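Local structure of uncharacterized protein (Pseudomonas aeruginosa PAO1, 6TCB) at residues P23-V28 / R75-L80. The protein is of unknown function but binds calcium. Residues are numbered along the deposited sequence; the frame is centred on the assembly and turned at random. Where two conformers were deposited one is given.
Sequences PYWCDV and RARARL
Trp25 and Arg77 alone carry this contact, as a stack of guanidinium on indole. The two planes are only 12° apart and their centres 3.7 Å. Arg77 CZ lies above the five-membered ring of Trp25, 3.7 Å from its centroid, a cation-pi contact. Further back along the same chain, Arg77 CD sits nearly straight above the six-membered ring of Trp25 and makes a CH-pi contact, 3.5 Å from the centroid. Arg77 NE lies between these two, 3.3 Å from Trp25 CE3. NH1 lies nearest CG of the indole, and Arg77 NH2 reaches Trp25 CB at 3.5 Å. The arginine chain is extended at chi2 and bends at chi3 (57°), which brings the guanidinium over the ring. Polar partners help to fix its rotation. NE forms a salt bridge with Asp57, and NH1 donates a hydrogen bond to the carbonyl of Pro91. Trp25 NE1 donates one to the carbonyl of Val92, so the C-terminal tail holds both layers. Asp57 probably offsets much of the arginine's charge. The stack joins strand 24-25, outermost in this chain's antiparallel sheet, to helix 67-82. Trp25 also packs on Val70, Thr73 and Ala74 of that helix and on Val59 of the adjoining strand 57-62.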
loop_
_atom_site.group_PDB
_atom_site.type_symbol
_atom_site.label_atom_id
_atom_site.label_comp_id
_atom_site.label_asym_id
_atom_site.label_seq_id
_atom_site.Cartn_x
_atom_site.Cartn_y
_atom_site.Cartn_z
ATOM N N PRO A 23 0.910 13.072 -3.859
ATOM C CA PRO A 23 0.243 11.774 -3.994
ATOM C C PRO A 23 -1.107 11.920 -4.684
ATOM O O PRO A 23 -1.728 12.987 -4.674
ATOM C CB PRO A 23 0.076 11.317 -2.544
ATOM C CG PRO A 23 -0.064 12.601 -1.784
ATOM C CD PRO A 23 0.803 13.615 -2.489
ATOM N N TYR A 24 -1.562 10.814 -5.282
ATOM C CA TYR A 24 -2.870 10.727 -5.936
ATOM C C TYR A 24 -3.780 9.820 -5.113
ATOM O O TYR A 24 -3.688 8.586 -5.187
ATOM C CB TYR A 24 -2.742 10.199 -7.357
ATOM C CG TYR A 24 -4.034 10.105 -8.144
ATOM C CD1 TYR A 24 -5.092 10.983 -7.930
ATOM C CD2 TYR A 24 -4.192 9.132 -9.129
ATOM C CE1 TYR A 24 -6.256 10.890 -8.678
ATOM C CE2 TYR A 24 -5.348 9.045 -9.893
ATOM C CZ TYR A 24 -6.373 9.930 -9.659
ATOM O OH TYR A 24 -7.522 9.848 -10.402
ATOM N N TRP A 25 -4.653 10.440 -4.321
ATOM C CA TRP A 25 -5.669 9.714 -3.570
ATOM C C TRP A 25 -6.794 9.368 -4.530
ATOM O O TRP A 25 -7.419 10.265 -5.111
ATOM C CB TRP A 25 -6.190 10.584 -2.427
ATOM C CG TRP A 25 -5.123 11.010 -1.457
ATOM C CD1 TRP A 25 -4.409 12.159 -1.496
ATOM C CD2 TRP A 25 -4.680 10.309 -0.277
ATOM N NE1 TRP A 25 -3.539 12.212 -0.451
ATOM C CE2 TRP A 25 -3.684 11.092 0.320
ATOM C CE3 TRP A 25 -5.020 9.086 0.312
ATOM C CZ2 TRP A 25 -3.019 10.704 1.482
ATOM C CZ3 TRP A 25 -4.361 8.697 1.464
ATOM C CH2 TRP A 25 -3.371 9.502 2.039
ATOM N N CYS A 26 -7.049 8.083 -4.723
ATOM C CA CYS A 26 -8.029 7.667 -5.721
ATOM C C CYS A 26 -8.570 6.313 -5.330
ATOM O O CYS A 26 -7.805 5.347 -5.259
ATOM C CB CYS A 26 -7.375 7.582 -7.091
ATOM S SG CYS A 26 -8.469 7.004 -8.407
ATOM N N ASP A 27 -9.887 6.228 -5.123
ATOM C CA ASP A 27 -10.532 4.999 -4.678
ATOM C C ASP A 27 -11.586 4.501 -5.666
ATOM O O ASP A 27 -12.435 3.683 -5.294
ATOM C CB ASP A 27 -11.126 5.173 -3.274
ATOM C CG ASP A 27 -12.318 6.119 -3.244
ATOM O OD1 ASP A 27 -12.654 6.726 -4.282
ATOM O OD2 ASP A 27 -12.930 6.253 -2.162
ATOM N N VAL A 28 -11.521 4.942 -6.925
ATOM C CA VAL A 28 -12.578 4.636 -7.891
ATOM C C VAL A 28 -12.531 3.185 -8.357
ATOM O O VAL A 28 -13.556 2.642 -8.786
ATOM C CB VAL A 28 -12.515 5.601 -9.091
ATOM C CG1 VAL A 28 -11.290 5.319 -9.927
ATOM C CG2 VAL A 28 -13.790 5.488 -9.925
ATOM N N ARG A 75 -4.137 9.967 8.456
ATOM C CA ARG A 75 -4.740 10.066 9.786
ATOM C C ARG A 75 -5.672 11.268 9.863
ATOM O O ARG A 75 -6.790 11.176 10.388
ATOM C CB ARG A 75 -3.642 10.157 10.852
ATOM C CG ARG A 75 -2.734 8.939 10.890
ATOM C CD ARG A 75 -1.721 9.006 12.017
ATOM N NE ARG A 75 -0.869 7.820 12.036
ATOM C CZ ARG A 75 0.442 7.815 11.805
ATOM N NH1 ARG A 75 1.098 8.940 11.534
ATOM N NH2 ARG A 75 1.102 6.665 11.861
ATOM N N ALA A 76 -5.241 12.397 9.320
ATOM C CA ALA A 76 -6.086 13.583 9.304
ATOM C C ALA A 76 -7.273 13.412 8.369
ATOM O O ALA A 76 -8.394 13.811 8.701
ATOM C CB ALA A 76 -5.259 14.797 8.877
ATOM N N ARG A 77 -7.041 12.846 7.184
ATOM C CA ARG A 77 -8.129 12.561 6.258
ATOM C C ARG A 77 -9.202 11.706 6.918
ATOM O O ARG A 77 -10.397 11.930 6.707
ATOM C CB ARG A 77 -7.557 11.843 5.031
ATOM C CG ARG A 77 -6.717 12.714 4.109
ATOM C CD ARG A 77 -5.970 11.902 3.084
ATOM N NE ARG A 77 -6.850 11.071 2.266
ATOM C CZ ARG A 77 -7.460 11.472 1.156
ATOM N NH1 ARG A 77 -7.317 12.715 0.722
ATOM N NH2 ARG A 77 -8.217 10.621 0.479
ATOM N N ALA A 78 -8.796 10.717 7.719
ATOM C CA ALA A 78 -9.782 9.843 8.342
ATOM C C ALA A 78 -10.658 10.619 9.314
ATOM O O ALA A 78 -11.882 10.443 9.333
ATOM C CB ALA A 78 -9.099 8.670 9.043
ATOM N N ARG A 79 -10.056 11.474 10.139
ATOM C CA ARG A 79 -10.860 12.266 11.064
ATOM C C ARG A 79 -11.822 13.173 10.307
ATOM O O ARG A 79 -12.980 13.341 10.717
ATOM C CB ARG A 79 -9.942 13.084 11.971
ATOM C CG ARG A 79 -9.059 12.249 12.896
ATOM C CD ARG A 79 -9.883 11.242 13.685
ATOM N NE ARG A 79 -9.160 10.698 14.830
ATOM C CZ ARG A 79 -9.651 9.776 15.653
ATOM N NH1 ARG A 79 -10.868 9.285 15.456
ATOM N NH2 ARG A 79 -8.922 9.341 16.673
ATOM N N LEU A 80 -11.370 13.784 9.212
ATOM C CA LEU A 80 -12.218 14.710 8.476
ATOM C C LEU A 80 -13.309 13.987 7.708
ATOM O O LEU A 80 -14.447 14.472 7.641
ATOM C CB LEU A 80 -11.335 15.556 7.564
ATOM C CG LEU A 80 -10.430 16.512 8.351
ATOM C CD1 LEU A 80 -9.357 17.059 7.422
ATOM C CD2 LEU A 80 -11.223 17.633 8.985
#